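PDB 4AK2: BT_4661 from Bacteroides thetaiotaomicron, which binds heparin and heparan sulphate, probably at the cell surface, this chain being the ligand-binding portion of a SusE-like glycan-binding protein. Local coordinates for residues L147-Y160 / G220-N232. Residues are numbered along the deposited sequence; the frame is centred on the assembly and turned at random.
Sequences LGAGIDKSTFRLDY and GYIDQTDFKVHIN
Strand 157-160 and strand 220-222 run nearly antiparallel, at 157°, with axes 6.4 Å apart, yet no backbone hydrogen bond links them; the direct hydrogen bonds come from the side chain of Gln224, just after the second strand. Gln224 shows how a carboxamide can stand in for a strand neighbour, gripping both polar groups of a single residue. In its own plane and on a lone pair, OE1 accepts from Leu158 N at 3.0 Å; NE2 donates almost straight to Leu158 O at 2.9 Å. Chi1 of -51° and a further bend at chi2 fold the chain so that NE2 also meets Ile222 O, from above that carbonyl plane, and three bonds fix the amide's rotation. Shortening this residue to an alanine would probably leave Leu158 N and O without these partners and open a gap beside Arg157 CD. Farther along, a water accepts from Tyr160 N and Ile222 N and donates to Asp159 OD1, while Asp159 OD2 takes a salt bridge from Arg203 and a hydrogen bond from Ser207.

Phe227 carries the apolar half. Phe156 turns its edge to this ring in a T-shaped stack (planes at 88°), CD2 standing 3.7 Å above the ring centre, while Leu158 CB packs obliquely against Phe227 CD1. Ile222 CD1 then fits between Leu158 CG and Tyr160 CD2, and both Val229 methyls approach the Tyr160 hydroxyl end. Behind them, Ile251 of strand 241-254 touches Leu158, Tyr160 and Ile222. Polar recognition of one backbone residue, backed by interlocked apolar groups, thus ties the 223-228 turn to the edge of the large sheet in this glycan-binding domain.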
ATOM      1  N   LEU A 147     -13.743  10.838   5.570  1.00 17.79           N
ATOM      2  CA  LEU A 147     -13.663  11.835   4.497  1.00 17.06           C
ATOM      3  C   LEU A 147     -13.261  13.212   4.974  1.00 17.80           C
ATOM      4  O   LEU A 147     -12.800  14.017   4.165  1.00 20.96           O
ATOM      5  CB  LEU A 147     -15.008  11.948   3.763  1.00 18.70           C
ATOM      6  CG  LEU A 147     -15.632  10.647   3.237  1.00 19.34           C
ATOM      7  CD1 LEU A 147     -16.886  10.950   2.435  1.00 20.46           C
ATOM      8  CD2 LEU A 147     -14.641   9.832   2.405  1.00 19.21           C
ATOM      9  N   GLY A 148     -13.502  13.509   6.251  1.00 19.98           N
ATOM     10  CA  GLY A 148     -13.241  14.820   6.821  1.00 22.72           C
ATOM     11  C   GLY A 148     -14.517  15.444   7.361  1.00 22.94           C
ATOM     12  O   GLY A 148     -15.615  15.193   6.848  1.00 21.54           O
ATOM     13  N   ALA A 149     -14.392  16.263   8.397  1.00 26.94           N
ATOM     14  CA  ALA A 149     -15.535  17.020   8.929  1.00 28.10           C
ATOM     15  C   ALA A 149     -16.201  17.887   7.844  1.00 23.78           C
ATOM     16  O   ALA A 149     -15.511  18.592   7.084  1.00 26.94           O
ATOM     17  CB  ALA A 149     -15.103  17.876  10.112  1.00 35.61           C
ATOM     18  N   GLY A 150     -17.524  17.814   7.753  1.00 23.12           N
ATOM     19  CA  GLY A 150     -18.276  18.706   6.869  1.00 21.44           C
ATOM     20  C   GLY A 150     -18.492  18.154   5.467  1.00 18.63           C
ATOM     21  O   GLY A 150     -19.201  18.771   4.675  1.00 21.58           O
ATOM     22  N   ILE A 151     -17.884  17.017   5.139  1.00 17.59           N
ATOM     23  CA  ILE A 151     -18.042  16.457   3.795  1.00 18.99           C
ATOM     24  C   ILE A 151     -19.414  15.754   3.660  1.00 17.66           C
ATOM     25  O   ILE A 151     -19.805  14.949   4.524  1.00 19.41           O
ATOM     26  CB  ILE A 151     -16.881  15.492   3.454  1.00 16.42           C
ATOM     27  CG1 ILE A 151     -15.534  16.237   3.585  1.00 18.40           C
ATOM     28  CG2 ILE A 151     -17.089  14.870   2.071  1.00 17.38           C
ATOM     29  CD1 ILE A 151     -15.426  17.491   2.709  1.00 21.43           C
ATOM     30  N   ASP A 152     -20.128  16.058   2.568  1.00 14.88           N
ATOM     31  CA  ASP A 152     -21.367  15.354   2.250  1.00 15.17           C
ATOM     32  C   ASP A 152     -20.998  14.051   1.560  1.00 15.07           C
ATOM     33  O   ASP A 152     -20.567  14.074   0.394  1.00 16.87           O
ATOM     34  CB  ASP A 152     -22.281  16.247   1.399  1.00 16.73           C
ATOM     35  CG  ASP A 152     -23.656  15.630   1.143  1.00 14.42           C
ATOM     36  OD1 ASP A 152     -23.738  14.382   1.196  1.00 16.25           O
ATOM     37  OD2 ASP A 152     -24.604  16.397   0.847  1.00 16.30           O
ATOM     38  N   LYS A 153     -21.131  12.922   2.246  1.00 15.20           N
ATOM     39  CA  LYS A 153     -20.756  11.646   1.660  1.00 16.34           C
ATOM     40  C   LYS A 153     -21.656  11.298   0.453  1.00 16.87           C
ATOM     41  O   LYS A 153     -21.171  10.602  -0.452  1.00 20.22           O
ATOM     42  CB  LYS A 153     -20.782  10.515   2.704  1.00 18.84           C
ATOM     43  CG  LYS A 153     -22.154   9.986   3.010  1.00 23.50           C
ATOM     44  CD  LYS A 153     -22.091   9.218   4.319  1.00 30.39           C
ATOM     45  CE  LYS A 153     -23.487   9.022   4.916  1.00 30.64           C
ATOM     46  NZ  LYS A 153     -24.206   7.979   4.146  1.00 47.38           N
ATOM     47  N   SER A 154     -22.929  11.766   0.432  1.00 20.38           N
ATOM     48  CA  SER A 154     -23.850  11.430  -0.656  0.50 18.92           C
ATOM     49  C   SER A 154     -23.467  12.061  -2.002  1.00 17.69           C
ATOM     50  O   SER A 154     -23.834  11.531  -3.064  1.00 20.81           O
ATOM     51  CB  SER A 154     -25.305  11.754  -0.277  0.50 18.83           C
ATOM     52  OG  SER A 154     -25.509  13.148  -0.267  0.50 20.69           O
ATOM     53  N   THR A 155     -22.740  13.187  -1.970  1.00 17.04           N
ATOM     54  CA  THR A 155     -22.297  13.851  -3.195  1.00 17.66           C
ATOM     55  C   THR A 155     -20.790  13.639  -3.449  1.00 18.30           C
ATOM     56  O   THR A 155     -20.224  14.197  -4.396  1.00 19.45           O
ATOM     57  CB  THR A 155     -22.581  15.377  -3.150  1.00 18.88           C
ATOM     58  OG1 THR A 155     -21.952  15.955  -2.001  1.00 18.31           O
ATOM     59  CG2 THR A 155     -24.093  15.738  -3.185  1.00 22.21           C
ATOM     60  N   PHE A 156     -20.130  12.841  -2.615  1.00 16.59           N
ATOM     61  CA  PHE A 156     -18.700  12.563  -2.795  1.00 15.58           C
ATOM     62  C   PHE A 156     -18.552  11.458  -3.837  1.00 14.59           C
ATOM     63  O   PHE A 156     -19.333  10.504  -3.852  1.00 15.23           O
ATOM     64  CB  PHE A 156     -18.104  12.133  -1.461  1.00 15.90           C
ATOM     65  CG  PHE A 156     -16.598  12.140  -1.414  1.00 15.07           C
ATOM     66  CD1 PHE A 156     -15.897  13.353  -1.432  1.00 15.92           C
ATOM     67  CD2 PHE A 156     -15.866  10.939  -1.324  1.00 14.17           C
ATOM     68  CE1 PHE A 156     -14.516  13.365  -1.350  1.00 16.26           C
ATOM     69  CE2 PHE A 156     -14.467  10.962  -1.233  1.00 14.91           C
ATOM     70  CZ  PHE A 156     -13.801  12.187  -1.253  1.00 16.38           C
ATOM     71  N   ARG A 157     -17.583  11.621  -4.743  1.00 14.43           N
ATOM     72  CA  ARG A 157     -17.213  10.569  -5.710  1.00 14.67           C
ATOM     73  C   ARG A 157     -15.702  10.406  -5.698  1.00 13.29           C
ATOM     74  O   ARG A 157     -14.986  11.393  -5.546  1.00 14.94           O
ATOM     75  CB  ARG A 157     -17.701  10.893  -7.147  1.00 16.62           C
ATOM     76  CG  ARG A 157     -19.219  11.073  -7.262  1.00 16.52           C
ATOM     77  CD  ARG A 157     -20.036   9.794  -7.004  1.00 17.04           C
ATOM     78  NE  ARG A 157     -21.458  10.036  -7.213  1.00 19.73           N
ATOM     79  CZ  ARG A 157     -22.273  10.535  -6.305  1.00 20.41           C
ATOM     80  NH1 ARG A 157     -21.843  10.800  -5.076  1.00 22.63           N
ATOM     81  NH2 ARG A 157     -23.550  10.713  -6.622  1.00 25.55           N
ATOM     82  N   LEU A 158     -15.218   9.177  -5.854  1.00 12.93           N
ATOM     83  CA  LEU A 158     -13.802   8.853  -5.605  1.00 13.58           C
ATOM     84  C   LEU A 158     -13.379   7.737  -6.562  1.00 11.97           C
ATOM     85  O   LEU A 158     -14.070   6.736  -6.687  1.00 12.86           O
ATOM     86  CB  LEU A 158     -13.688   8.372  -4.145  1.00 12.77           C
ATOM     87  CG  LEU A 158     -12.250   8.167  -3.641  1.00 13.34           C
ATOM     88  CD1 LEU A 158     -11.512   9.514  -3.506  1.00 14.70           C
ATOM     89  CD2 LEU A 158     -12.261   7.483  -2.292  1.00 13.55           C
ATOM     90  N   ASP A 159     -12.294   7.931  -7.317  1.00 12.90           N
ATOM     91  CA  ASP A 159     -11.922   6.925  -8.321  1.00 12.64           C
ATOM     92  C   ASP A 159     -10.444   6.927  -8.615  1.00 11.83           C
ATOM     93  O   ASP A 159      -9.848   8.012  -8.686  1.00 12.84           O
ATOM     94  CB  ASP A 159     -12.694   7.215  -9.614  1.00 12.92           C
ATOM     95  CG  ASP A 159     -12.910   6.017 -10.503  1.00 13.60           C
ATOM     96  OD1 ASP A 159     -13.055   4.897  -9.986  1.00 14.38           O
ATOM     97  OD2 ASP A 159     -12.971   6.186 -11.756  1.00 16.65           O
ATOM     98  N   TYR A 160      -9.850   5.750  -8.784  1.00 11.10           N
ATOM     99  CA  TYR A 160      -8.472   5.703  -9.294  1.00 12.24           C
ATOM    100  C   TYR A 160      -8.391   6.441 -10.616  1.00 12.74           C
ATOM    101  O   TYR A 160      -9.324   6.483 -11.415  1.00 12.43           O
ATOM    102  CB  TYR A 160      -8.025   4.262  -9.455  1.00 13.43           C
ATOM    103  CG  TYR A 160      -7.576   3.576  -8.167  1.00 12.06           C
ATOM    104  CD1 TYR A 160      -6.260   3.664  -7.746  1.00 13.40           C
ATOM    105  CD2 TYR A 160      -8.473   2.812  -7.381  1.00 12.27           C
ATOM    106  CE1 TYR A 160      -5.798   3.038  -6.589  1.00 11.84           C
ATOM    107  CE2 TYR A 160      -8.025   2.203  -6.251  1.00 12.59           C
ATOM    108  CZ  TYR A 160      -6.726   2.280  -5.846  1.00 11.27           C
ATOM    109  OH  TYR A 160      -6.302   1.608  -4.711  1.00 12.23           O
ATOM    110  N   GLY A 220     -10.020  -3.913  -9.903  1.00 11.73           N
ATOM    111  CA  GLY A 220     -10.437  -3.351  -8.651  1.00 12.42           C
ATOM    112  C   GLY A 220     -11.168  -2.057  -8.916  1.00 11.56           C
ATOM    113  O   GLY A 220     -11.159  -1.568 -10.056  1.00 12.62           O
ATOM    114  N   TYR A 221     -11.829  -1.509  -7.903  1.00 11.35           N
ATOM    115  CA  TYR A 221     -12.565  -0.252  -8.078  1.00 11.78           C
ATOM    116  C   TYR A 221     -12.953   0.267  -6.706  1.00 11.49           C
ATOM    117  O   TYR A 221     -13.070  -0.511  -5.754  1.00 12.55           O
ATOM    118  CB  TYR A 221     -13.832  -0.430  -8.957  1.00 12.71           C
ATOM    119  CG  TYR A 221     -14.848  -1.325  -8.328  1.00 12.43           C
ATOM    120  CD1 TYR A 221     -14.748  -2.701  -8.494  1.00 13.68           C
ATOM    121  CD2 TYR A 221     -15.861  -0.806  -7.531  1.00 14.43           C
ATOM    122  CE1 TYR A 221     -15.677  -3.556  -7.892  1.00 15.10           C
ATOM    123  CE2 TYR A 221     -16.785  -1.652  -6.901  1.00 14.37           C
ATOM    124  CZ  TYR A 221     -16.701  -3.025  -7.104  1.00 14.65           C
ATOM    125  OH  TYR A 221     -17.606  -3.870  -6.480  1.00 19.65           O
ATOM    126  N   ILE A 222     -13.287   1.536  -6.631  1.00 11.32           N
ATOM    127  CA  ILE A 222     -13.842   2.148  -5.428  1.00 11.75           C
ATOM    128  C   ILE A 222     -15.336   2.232  -5.556  1.00 12.90           C
ATOM    129  O   ILE A 222     -15.857   2.722  -6.560  1.00 13.55           O
ATOM    130  CB  ILE A 222     -13.203   3.546  -5.223  1.00 11.68           C
ATOM    131  CG1 ILE A 222     -11.696   3.386  -5.011  1.00 13.23           C
ATOM    132  CG2 ILE A 222     -13.869   4.282  -4.049  1.00 12.00           C
ATOM    133  CD1 ILE A 222     -10.955   4.712  -4.997  1.00 13.54           C
ATOM    134  N   ASP A 223     -16.057   1.769  -4.534  1.00 12.72           N
ATOM    135  CA  ASP A 223     -17.532   1.920  -4.583  1.00 14.01           C
ATOM    136  C   ASP A 223     -17.927   3.350  -4.168  1.00 12.81           C
ATOM    137  O   ASP A 223     -17.196   4.025  -3.411  1.00 14.90           O
ATOM    138  CB  ASP A 223     -18.222   0.847  -3.752  1.00 15.53           C
ATOM    139  CG  ASP A 223     -18.246   1.185  -2.291  1.00 15.42           C
ATOM    140  OD1 ASP A 223     -19.056   2.050  -1.883  1.00 18.27           O
ATOM    141  OD2 ASP A 223     -17.470   0.564  -1.536  1.00 16.77           O
ATOM    142  N   GLN A 224     -19.077   3.822  -4.658  1.00 14.49           N
ATOM    143  CA  GLN A 224     -19.501   5.218  -4.426  1.00 14.28           C
ATOM    144  C   GLN A 224     -20.471   5.395  -3.246  1.00 14.91           C
ATOM    145  O   GLN A 224     -21.112   6.452  -3.149  1.00 17.82           O
ATOM    146  CB  GLN A 224     -20.051   5.843  -5.745  1.00 14.25           C
ATOM    147  CG  GLN A 224     -19.052   5.644  -6.881  1.00 13.96           C
ATOM    148  CD  GLN A 224     -17.684   6.269  -6.630  1.00 13.64           C
ATOM    149  OE1 GLN A 224     -17.596   7.433  -6.274  1.00 14.59           O
ATOM    150  NE2 GLN A 224     -16.632   5.482  -6.814  1.00 12.98           N
ATOM    151  N   THR A 225     -20.598   4.368  -2.399  1.00 15.99           N
ATOM    152  CA  THR A 225     -21.474   4.413  -1.225  1.00 18.18           C
ATOM    153  C   THR A 225     -20.657   4.621   0.043  1.00 16.25           C
ATOM    154  O   THR A 225     -20.902   5.547   0.838  1.00 18.66           O
ATOM    155  CB  THR A 225     -22.330   3.110  -1.136  1.00 20.50           C
ATOM    156  OG1 THR A 225     -23.172   3.089  -2.297  1.00 28.38           O
ATOM    157  CG2 THR A 225     -23.193   3.109   0.083  1.00 24.36           C
ATOM    158  N   ASP A 226     -19.682   3.731   0.214  1.00 16.43           N
ATOM    159  CA  ASP A 226     -18.788   3.734   1.371  1.00 16.42           C
ATOM    160  C   ASP A 226     -17.333   4.042   1.017  1.00 13.51           C
ATOM    161  O   ASP A 226     -16.533   4.245   1.929  1.00 14.48           O
ATOM    162  CB  ASP A 226     -18.874   2.369   2.097  1.00 20.19           C
ATOM    163  CG  ASP A 226     -20.260   2.034   2.553  1.00 22.56           C
ATOM    164  OD1 ASP A 226     -20.903   2.920   3.145  1.00 28.19           O
ATOM    165  OD2 ASP A 226     -20.672   0.881   2.303  1.00 30.34           O
ATOM    166  N   PHE A 227     -16.988   4.049  -0.285  1.00 14.50           N
ATOM    167  CA  PHE A 227     -15.643   4.453  -0.749  1.00 12.77           C
ATOM    168  C   PHE A 227     -14.565   3.459  -0.351  1.00 11.88           C
ATOM    169  O   PHE A 227     -13.404   3.791  -0.260  1.00 13.23           O
ATOM    170  CB  PHE A 227     -15.342   5.903  -0.336  1.00 13.44           C
ATOM    171  CG  PHE A 227     -16.447   6.835  -0.767  1.00 13.00           C
ATOM    172  CD1 PHE A 227     -16.679   7.041  -2.135  1.00 14.41           C
ATOM    173  CD2 PHE A 227     -17.321   7.395   0.159  1.00 13.69           C
ATOM    174  CE1 PHE A 227     -17.739   7.837  -2.566  1.00 15.75           C
ATOM    175  CE2 PHE A 227     -18.392   8.174  -0.253  1.00 14.49           C
ATOM    176  CZ  PHE A 227     -18.602   8.388  -1.611  1.00 16.49           C
ATOM    177  N   LYS A 228     -14.953   2.197  -0.135  1.00 12.57           N
ATOM    178  CA  LYS A 228     -13.982   1.124   0.028  1.00 12.24           C
ATOM    179  C   LYS A 228     -13.345   0.817  -1.321  1.00 11.93           C
ATOM    180  O   LYS A 228     -13.980   0.933  -2.384  1.00 12.78           O
ATOM    181  CB  LYS A 228     -14.670  -0.146   0.516  1.00 13.08           C
ATOM    182  CG  LYS A 228     -15.359  -0.022   1.890  1.00 13.45           C
ATOM    183  CD  LYS A 228     -16.053  -1.319   2.275  1.00 14.05           C
ATOM    184  CE  LYS A 228     -16.665  -1.226   3.659  1.00 17.78           C
ATOM    185  NZ  LYS A 228     -17.309  -2.532   4.017  1.00 21.21           N
ATOM    186  N   VAL A 229     -12.086   0.401  -1.276  1.00 11.77           N
ATOM    187  CA  VAL A 229     -11.442  -0.177  -2.448  1.00 10.87           C
ATOM    188  C   VAL A 229     -11.800  -1.680  -2.510  1.00 10.49           C
ATOM    189  O   VAL A 229     -11.583  -2.383  -1.531  1.00 12.28           O
ATOM    190  CB  VAL A 229      -9.900  -0.014  -2.448  1.00 11.51           C
ATOM    191  CG1 VAL A 229      -9.284  -0.760  -3.627  1.00 14.19           C
ATOM    192  CG2 VAL A 229      -9.489   1.464  -2.434  1.00 13.55           C
ATOM    193  N   HIS A 230     -12.342  -2.122  -3.650  1.00 10.61           N
ATOM    194  CA  HIS A 230     -12.633  -3.511  -3.926  1.00 11.58           C
ATOM    195  C   HIS A 230     -11.631  -4.106  -4.824  1.00 11.92           C
ATOM    196  O   HIS A 230     -11.237  -3.468  -5.796  1.00 13.26           O
ATOM    197  CB  HIS A 230     -14.016  -3.634  -4.599  1.00 13.58           C
ATOM    198  CG  HIS A 230     -15.124  -3.086  -3.757  1.00 13.25           C
ATOM    199  ND1 HIS A 230     -16.071  -3.878  -3.187  1.00 17.86           N
ATOM    200  CD2 HIS A 230     -15.399  -1.793  -3.358  1.00 15.31           C
ATOM    201  CE1 HIS A 230     -16.906  -3.105  -2.469  1.00 18.03           C
ATOM    202  NE2 HIS A 230     -16.503  -1.831  -2.575  1.00 16.77           N
ATOM    203  N   ILE A 231     -11.143  -5.295  -4.499  1.00 11.52           N
ATOM    204  CA  ILE A 231     -10.239  -6.078  -5.339  1.00 11.67           C
ATOM    205  C   ILE A 231     -10.989  -7.334  -5.748  1.00 11.48           C
ATOM    206  O   ILE A 231     -11.501  -8.079  -4.891  1.00 13.16           O
ATOM    207  CB  ILE A 231      -8.932  -6.429  -4.607  1.00 12.22           C
ATOM    208  CG1 ILE A 231      -8.134  -5.150  -4.350  1.00 13.67           C
ATOM    209  CG2 ILE A 231      -8.115  -7.487  -5.349  1.00 13.39           C
ATOM    210  CD1 ILE A 231      -7.583  -4.463  -5.588  1.00 15.84           C
ATOM    211  N   ASN A 232     -11.139  -7.568  -7.040  1.00 11.98           N
ATOM    212  CA  ASN A 232     -11.886  -8.731  -7.505  1.00 13.17           C
ATOM    213  C   ASN A 232     -11.036  -9.978  -7.490  1.00 12.85           C
ATOM    214  O   ASN A 232      -9.822  -9.879  -7.613  1.00 13.24           O
ATOM    215  CB  ASN A 232     -12.463  -8.443  -8.900  1.00 14.14           C
ATOM    216  CG  ASN A 232     -13.676  -7.563  -8.816  1.00 14.12           C
ATOM    217  OD1 ASN A 232     -14.502  -7.688  -7.887  1.00 17.26           O
ATOM    218  ND2 ASN A 232     -13.804  -6.644  -9.763  1.00 14.98           N
TER
HETATM  219  O   HOH W   1     -22.275   8.361  -1.717  1.00 28.29           O
HETATM  220  O   HOH W   2     -11.719   3.262  -8.475  1.00 13.59           O